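Local coordinates for gamma-glutamyltranspeptidase (Streptomyces lincolnensis, PDB 6J3A), which probably acts as an LmbA-like gamma-glutamyltranspeptidase of the Ntn-hydrolase class, transferring or hydrolysing gamma-glutamyl groups, at residues Gly56-Ala68 with Pro109-His122. Residues are numbered along the deposited sequence; the frame is centred on the assembly and turned at random.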
ATOM      1  N   GLY A  56      12.629  11.077 -16.972  1.00 24.21           N
ATOM      2  CA  GLY A  56      11.882  11.850 -17.944  1.00 23.54           C
ATOM      3  C   GLY A  56      11.897  11.136 -19.280  1.00 22.99           C
ATOM      4  O   GLY A  56      12.637  10.173 -19.440  1.00 22.10           O
ATOM      5  N   PRO A  57      11.079  11.596 -20.242  1.00 23.25           N
ATOM      6  CA  PRO A  57      10.911  10.892 -21.517  1.00 24.45           C
ATOM      7  C   PRO A  57      12.159  10.766 -22.415  1.00 25.59           C
ATOM      8  O   PRO A  57      12.261   9.799 -23.165  1.00 25.25           O
ATOM      9  CB  PRO A  57       9.808  11.700 -22.226  1.00 24.60           C
ATOM     10  CG  PRO A  57       9.099  12.422 -21.142  1.00 24.40           C
ATOM     11  CD  PRO A  57      10.165  12.746 -20.138  1.00 24.04           C
ATOM     12  N   ALA A  58      13.092  11.716 -22.324  1.00 27.79           N
ATOM     13  CA  ALA A  58      14.338  11.680 -23.107  1.00 28.82           C
ATOM     14  C   ALA A  58      15.500  11.000 -22.367  1.00 30.78           C
ATOM     15  O   ALA A  58      16.663  11.134 -22.758  1.00 31.25           O
ATOM     16  CB  ALA A  58      14.730  13.082 -23.531  1.00 29.04           C
ATOM     17  N   GLY A  59      15.182  10.261 -21.306  1.00 32.01           N
ATOM     18  CA  GLY A  59      16.151   9.438 -20.595  1.00 31.90           C
ATOM     19  C   GLY A  59      16.265   8.043 -21.195  1.00 32.00           C
ATOM     20  O   GLY A  59      16.178   7.868 -22.418  1.00 30.32           O
ATOM     21  N   GLU A  60      16.438   7.054 -20.318  1.00 32.27           N
ATOM     22  CA  GLU A  60      16.794   5.681 -20.695  1.00 32.61           C
ATOM     23  C   GLU A  60      16.016   4.680 -19.897  1.00 32.06           C
ATOM     24  O   GLU A  60      15.451   5.020 -18.871  1.00 32.08           O
ATOM     25  CB  GLU A  60      18.262   5.404 -20.379  1.00 33.33           C
ATOM     26  CG  GLU A  60      19.214   6.370 -21.035  1.00 34.95           C
ATOM     27  CD  GLU A  60      19.726   7.489 -20.165  1.00 34.58           C
ATOM     28  OE1 GLU A  60      20.371   8.352 -20.769  1.00 35.75           O
ATOM     29  OE2 GLU A  60      19.511   7.525 -18.932  1.00 34.26           O
ATOM     30  N   VAL A  61      16.041   3.431 -20.354  1.00 31.58           N
ATOM     31  CA  VAL A  61      15.495   2.315 -19.594  1.00 31.50           C
ATOM     32  C   VAL A  61      16.009   0.972 -20.140  1.00 31.55           C
ATOM     33  O   VAL A  61      15.913   0.721 -21.336  1.00 32.49           O
ATOM     34  CB  VAL A  61      13.941   2.334 -19.567  1.00 30.71           C
ATOM     35  CG1 VAL A  61      13.335   2.166 -20.953  1.00 30.04           C
ATOM     36  CG2 VAL A  61      13.411   1.264 -18.631  1.00 31.83           C
ATOM     37  N   PRO A  62      16.586   0.122 -19.268  1.00 32.08           N
ATOM     38  CA  PRO A  62      16.653  -1.322 -19.544  1.00 32.71           C
ATOM     39  C   PRO A  62      15.367  -2.014 -19.110  1.00 32.85           C
ATOM     40  O   PRO A  62      14.905  -1.784 -17.999  1.00 33.37           O
ATOM     41  CB  PRO A  62      17.821  -1.820 -18.673  1.00 31.93           C
ATOM     42  CG  PRO A  62      18.398  -0.623 -18.002  1.00 33.11           C
ATOM     43  CD  PRO A  62      17.411   0.497 -18.109  1.00 32.71           C
ATOM     44  N   ILE A  63      14.803  -2.859 -19.966  1.00 32.89           N
ATOM     45  CA  ILE A  63      13.613  -3.626 -19.607  1.00 32.58           C
ATOM     46  C   ILE A  63      13.924  -5.120 -19.666  1.00 32.21           C
ATOM     47  O   ILE A  63      14.418  -5.609 -20.677  1.00 32.43           O
ATOM     48  CB  ILE A  63      12.429  -3.312 -20.537  1.00 33.38           C
ATOM     49  CG1 ILE A  63      12.212  -1.797 -20.647  1.00 33.66           C
ATOM     50  CG2 ILE A  63      11.159  -3.994 -20.026  1.00 33.58           C
ATOM     51  CD1 ILE A  63      11.304  -1.395 -21.792  1.00 33.46           C
ATOM     52  N   LEU A  64      13.633  -5.824 -18.574  1.00 30.82           N
ATOM     53  CA  LEU A  64      13.679  -7.282 -18.534  1.00 29.37           C
ATOM     54  C   LEU A  64      12.271  -7.821 -18.635  1.00 29.43           C
ATOM     55  O   LEU A  64      11.441  -7.533 -17.780  1.00 29.68           O
ATOM     56  CB  LEU A  64      14.281  -7.762 -17.222  1.00 28.63           C
ATOM     57  CG  LEU A  64      15.797  -7.874 -17.189  1.00 28.88           C
ATOM     58  CD1 LEU A  64      16.261  -8.002 -15.751  1.00 28.41           C
ATOM     59  CD2 LEU A  64      16.262  -9.070 -18.002  1.00 28.69           C
ATOM     60  N   LEU A  65      12.011  -8.630 -19.652  1.00 28.74           N
ATOM     61  CA  LEU A  65      10.696  -9.219 -19.829  1.00 29.64           C
ATOM     62  C   LEU A  65      10.782 -10.745 -19.730  1.00 30.11           C
ATOM     63  O   LEU A  65      11.781 -11.352 -20.117  1.00 30.15           O
ATOM     64  CB  LEU A  65      10.044  -8.766 -21.140  1.00 29.73           C
ATOM     65  CG  LEU A  65      10.829  -8.787 -22.458  1.00 30.67           C
ATOM     66  CD1 LEU A  65       9.861  -8.864 -23.637  1.00 31.14           C
ATOM     67  CD2 LEU A  65      11.739  -7.573 -22.628  1.00 30.67           C
ATOM     68  N   ALA A  66       9.731 -11.343 -19.181  1.00 30.43           N
ATOM     69  CA  ALA A  66       9.632 -12.788 -19.023  1.00 30.88           C
ATOM     70  C   ALA A  66       8.206 -13.185 -19.358  1.00 31.80           C
ATOM     71  O   ALA A  66       7.416 -13.429 -18.443  1.00 31.45           O
ATOM     72  CB  ALA A  66       9.977 -13.190 -17.599  1.00 30.42           C
ATOM     73  N   PRO A  67       7.858 -13.233 -20.672  1.00 34.39           N
ATOM     74  CA  PRO A  67       6.503 -13.646 -21.103  1.00 35.86           C
ATOM     75  C   PRO A  67       6.151 -15.058 -20.615  1.00 36.79           C
ATOM     76  O   PRO A  67       7.023 -15.915 -20.543  1.00 37.82           O
ATOM     77  CB  PRO A  67       6.565 -13.586 -22.642  1.00 35.60           C
ATOM     78  CG  PRO A  67       7.839 -12.893 -22.987  1.00 35.46           C
ATOM     79  CD  PRO A  67       8.768 -13.082 -21.823  1.00 35.13           C
ATOM     80  N   ALA A  68       4.887 -15.276 -20.277  1.00 39.05           N
ATOM     81  CA  ALA A  68       4.437 -16.504 -19.611  1.00 42.00           C
ATOM     82  C   ALA A  68       5.140 -17.767 -20.115  1.00 43.80           C
ATOM     83  O   ALA A  68       5.843 -18.445 -19.355  1.00 45.82           O
ATOM     84  CB  ALA A  68       2.929 -16.646 -19.745  1.00 41.82           C
ATOM     85  N   PRO A 109      18.442   9.826 -26.741  1.00 29.59           N
ATOM     86  CA  PRO A 109      17.354   9.335 -25.875  1.00 29.95           C
ATOM     87  C   PRO A 109      16.838   7.961 -26.288  1.00 29.99           C
ATOM     88  O   PRO A 109      16.481   7.769 -27.448  1.00 32.68           O
ATOM     89  CB  PRO A 109      16.269  10.394 -26.034  1.00 29.97           C
ATOM     90  CG  PRO A 109      17.020  11.640 -26.360  1.00 30.34           C
ATOM     91  CD  PRO A 109      18.219  11.218 -27.162  1.00 29.72           C
ATOM     92  N   GLY A 110      16.826   7.020 -25.349  1.00 29.08           N
ATOM     93  CA  GLY A 110      16.507   5.620 -25.649  1.00 29.00           C
ATOM     94  C   GLY A 110      15.217   5.059 -25.076  1.00 28.82           C
ATOM     95  O   GLY A 110      14.681   4.067 -25.585  1.00 29.59           O
ATOM     96  N   ALA A 111      14.713   5.688 -24.020  1.00 27.86           N
ATOM     97  CA  ALA A 111      13.532   5.199 -23.324  1.00 26.76           C
ATOM     98  C   ALA A 111      12.280   5.171 -24.192  1.00 26.14           C
ATOM     99  O   ALA A 111      11.554   4.187 -24.194  1.00 25.83           O
ATOM    100  CB  ALA A 111      13.285   6.036 -22.080  1.00 26.55           C
ATOM    101  N   PHE A 112      12.022   6.246 -24.922  1.00 26.46           N
ATOM    102  CA  PHE A 112      10.790   6.324 -25.681  1.00 27.07           C
ATOM    103  C   PHE A 112      10.640   5.172 -26.667  1.00 27.58           C
ATOM    104  O   PHE A 112       9.625   4.477 -26.661  1.00 26.77           O
ATOM    105  CB  PHE A 112      10.651   7.635 -26.434  1.00 26.64           C
ATOM    106  CG  PHE A 112       9.344   7.745 -27.162  1.00 25.65           C
ATOM    107  CD1 PHE A 112       8.199   8.132 -26.494  1.00 25.57           C
ATOM    108  CD2 PHE A 112       9.248   7.404 -28.504  1.00 25.68           C
ATOM    109  CE1 PHE A 112       6.983   8.206 -27.159  1.00 25.22           C
ATOM    110  CE2 PHE A 112       8.040   7.479 -29.178  1.00 25.30           C
ATOM    111  CZ  PHE A 112       6.903   7.875 -28.500  1.00 25.11           C
ATOM    112  N   ASP A 113      11.648   4.985 -27.513  1.00 29.19           N
ATOM    113  CA  ASP A 113      11.593   3.925 -28.526  1.00 30.71           C
ATOM    114  C   ASP A 113      11.451   2.538 -27.888  1.00 30.62           C
ATOM    115  O   ASP A 113      10.732   1.684 -28.408  1.00 33.15           O
ATOM    116  CB  ASP A 113      12.815   3.951 -29.442  1.00 31.46           C
ATOM    117  CG  ASP A 113      12.586   3.174 -30.728  1.00 32.35           C
ATOM    118  OD1 ASP A 113      11.768   3.630 -31.567  1.00 33.04           O
ATOM    119  OD2 ASP A 113      13.202   2.093 -30.901  1.00 31.97           O
ATOM    120  N   ALA A 114      12.132   2.338 -26.760  1.00 28.97           N
ATOM    121  CA  ALA A 114      12.037   1.105 -25.994  1.00 28.79           C
ATOM    122  C   ALA A 114      10.616   0.792 -25.544  1.00 28.88           C
ATOM    123  O   ALA A 114      10.151  -0.325 -25.729  1.00 30.50           O
ATOM    124  CB  ALA A 114      12.967   1.155 -24.793  1.00 29.27           C
ATOM    125  N   TRP A 115       9.928   1.770 -24.964  1.00 28.97           N
ATOM    126  CA  TRP A 115       8.535   1.577 -24.533  1.00 28.65           C
ATOM    127  C   TRP A 115       7.596   1.374 -25.724  1.00 30.00           C
ATOM    128  O   TRP A 115       6.587   0.668 -25.613  1.00 30.79           O
ATOM    129  CB  TRP A 115       8.049   2.763 -23.687  1.00 27.44           C
ATOM    130  CG  TRP A 115       8.729   2.892 -22.352  1.00 26.29           C
ATOM    131  CD1 TRP A 115       9.454   3.960 -21.892  1.00 26.27           C
ATOM    132  CD2 TRP A 115       8.745   1.919 -21.301  1.00 25.28           C
ATOM    133  NE1 TRP A 115       9.919   3.711 -20.619  1.00 25.47           N
ATOM    134  CE2 TRP A 115       9.500   2.464 -20.236  1.00 25.17           C
ATOM    135  CE3 TRP A 115       8.191   0.642 -21.155  1.00 24.95           C
ATOM    136  CZ2 TRP A 115       9.712   1.779 -19.046  1.00 24.99           C
ATOM    137  CZ3 TRP A 115       8.402  -0.040 -19.965  1.00 25.48           C
ATOM    138  CH2 TRP A 115       9.160   0.530 -18.926  1.00 25.11           C
ATOM    139  N   MET A 116       7.924   2.000 -26.851  1.00 30.98           N
ATOM    140  CA  MET A 116       7.146   1.831 -28.070  1.00 32.58           C
ATOM    141  C   MET A 116       7.325   0.424 -28.596  1.00 32.65           C
ATOM    142  O   MET A 116       6.368  -0.185 -29.048  1.00 31.27           O
ATOM    143  CB  MET A 116       7.564   2.837 -29.151  1.00 33.69           C
ATOM    144  CG  MET A 116       7.104   4.270 -28.940  1.00 34.11           C
ATOM    145  SD  MET A 116       5.388   4.469 -28.430  1.00 33.94           S
ATOM    146  CE  MET A 116       5.611   4.569 -26.656  1.00 33.77           C
ATOM    147  N   LEU A 117       8.557  -0.078 -28.550  1.00 33.92           N
ATOM    148  CA  LEU A 117       8.832  -1.448 -28.987  1.00 35.49           C
ATOM    149  C   LEU A 117       8.084  -2.450 -28.126  1.00 35.41           C
ATOM    150  O   LEU A 117       7.455  -3.375 -28.643  1.00 36.20           O
ATOM    151  CB  LEU A 117      10.330  -1.781 -28.949  1.00 36.31           C
ATOM    152  CG  LEU A 117      11.098  -1.854 -30.274  1.00 37.84           C
ATOM    153  CD1 LEU A 117      12.476  -2.434 -30.014  1.00 38.04           C
ATOM    154  CD2 LEU A 117      10.419  -2.684 -31.354  1.00 38.24           C
ATOM    155  N   LEU A 118       8.165  -2.255 -26.812  1.00 34.24           N
ATOM    156  CA  LEU A 118       7.459  -3.110 -25.865  1.00 33.47           C
ATOM    157  C   LEU A 118       5.966  -3.154 -26.167  1.00 31.80           C
ATOM    158  O   LEU A 118       5.389  -4.224 -26.333  1.00 31.63           O
ATOM    159  CB  LEU A 118       7.701  -2.640 -24.431  1.00 33.50           C
ATOM    160  CG  LEU A 118       7.292  -3.654 -23.353  1.00 34.13           C
ATOM    161  CD1 LEU A 118       8.162  -4.905 -23.351  1.00 34.65           C
ATOM    162  CD2 LEU A 118       7.348  -3.001 -21.987  1.00 34.60           C
ATOM    163  N   LEU A 119       5.359  -1.984 -26.261  1.00 30.93           N
ATOM    164  CA  LEU A 119       3.950  -1.880 -26.594  1.00 31.10           C
ATOM    165  C   LEU A 119       3.620  -2.578 -27.920  1.00 31.70           C
ATOM    166  O   LEU A 119       2.645  -3.303 -28.012  1.00 31.61           O
ATOM    167  CB  LEU A 119       3.517  -0.407 -26.640  1.00 30.46           C
ATOM    168  CG  LEU A 119       2.017  -0.089 -26.559  1.00 30.39           C
ATOM    169  CD1 LEU A 119       1.379  -0.657 -25.299  1.00 30.87           C
ATOM    170  CD2 LEU A 119       1.781   1.412 -26.611  1.00 29.76           C
ATOM    171  N   ARG A 120       4.456  -2.388 -28.926  1.00 33.50           N
ATOM    172  CA  ARG A 120       4.181  -2.913 -30.261  1.00 34.27           C
ATOM    173  C   ARG A 120       4.272  -4.435 -30.324  1.00 34.03           C
ATOM    174  O   ARG A 120       3.417  -5.084 -30.936  1.00 33.57           O
ATOM    175  CB  ARG A 120       5.146  -2.302 -31.274  1.00 35.10           C
ATOM    176  CG  ARG A 120       4.810  -2.625 -32.725  1.00 36.30           C
ATOM    177  CD  ARG A 120       5.979  -2.372 -33.650  1.00 37.55           C
ATOM    178  NE  ARG A 120       7.126  -3.220 -33.319  1.00 39.10           N
ATOM    179  CZ  ARG A 120       8.223  -3.366 -34.060  1.00 39.48           C
ATOM    180  NH1 ARG A 120       8.368  -2.723 -35.217  1.00 39.41           N
ATOM    181  NH2 ARG A 120       9.190  -4.174 -33.636  1.00 39.45           N
ATOM    182  N   ASP A 121       5.319  -4.985 -29.712  1.00 33.91           N
ATOM    183  CA  ASP A 121       5.605  -6.424 -29.773  1.00 34.71           C
ATOM    184  C   ASP A 121       4.847  -7.248 -28.730  1.00 35.61           C
ATOM    185  O   ASP A 121       4.325  -8.315 -29.057  1.00 38.07           O
ATOM    186  CB  ASP A 121       7.117  -6.684 -29.644  1.00 33.66           C
ATOM    187  CG  ASP A 121       7.906  -6.216 -30.862  1.00 32.66           C
ATOM    188  OD1 ASP A 121       7.303  -5.779 -31.860  1.00 32.93           O
ATOM    189  OD2 ASP A 121       9.146  -6.287 -30.829  1.00 31.82           O
ATOM    190  N   HIS A 122       4.782  -6.758 -27.493  1.00 35.07           N
ATOM    191  CA  HIS A 122       4.229  -7.537 -26.367  1.00 34.95           C
ATOM    192  C   HIS A 122       2.954  -7.000 -25.711  1.00 35.03           C
ATOM    193  O   HIS A 122       2.366  -7.674 -24.869  1.00 35.45           O
ATOM    194  CB  HIS A 122       5.316  -7.713 -25.315  1.00 34.79           C
ATOM    195  CG  HIS A 122       6.545  -8.370 -25.849  1.00 34.84           C
ATOM    196  ND1 HIS A 122       6.691  -9.738 -25.893  1.00 34.95           N
ATOM    197  CD2 HIS A 122       7.666  -7.852 -26.405  1.00 35.34           C
ATOM    198  CE1 HIS A 122       7.859 -10.035 -26.434  1.00 35.43           C
ATOM    199  NE2 HIS A 122       8.470  -8.908 -26.752  1.00 35.29           N
TER
HETATM  200  O   HOH W   1      13.920   8.612 -24.678  1.00 29.60           O
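I63 and V61 lie on the same face of the W115 indole, and this shared ring is the middle of a buried helix-on-strand contact. The CD1 methyl of I63 sits over the face of the six-membered ring in a CH-pi contact, 3.9 Å from its centroid. V61 comes in beside it, its CG1 lying 3.8 Å from W115 NE1 and also touching A111 and A114. With chi1 at -67°, W115 sets its CG anti to its carbonyl carbon, which lets the indole lean in to the strand although its CB starts out along the helix flank. With only an alanine here, I63 CD1 and V61 CG1 are likely to lose the indole face they rest on, opening a gap between strand and helix. Farther along, the second aromatic face repeats the theme: L65 CD1 lies over one face of the H122 ring, displaced toward NE2, 3.4 Å away, while L118 fills in between I63 and L65. At the opposite end the contact turns polar. The carbonyl of G59, last residue of the type I turn G56-G59, accepts two backbone bonds at the start of the helix: G110 N at 3.1 Å arrives nearly in line with the C=O, whereas A111 N, also 3.1 Å away, is tilted 31° from the carbonyl plane. A water adds to this join, donating to G59 O and accepting from F112 N. Strand 61-66 and helix 111-122 run only 23° from parallel, with their axes 8.6 Å apart at closest, consistent with the helix layer that covers a sheet in the alpha-beta-beta-alpha sandwich of the Ntn-hydrolase fold. Strands 73-77 and 433-436 flank 61-66, extending the floor beneath L118 and W115 respectively, and helix 36-50 packs alongside, touching W115 through A44 and L65 through Y37.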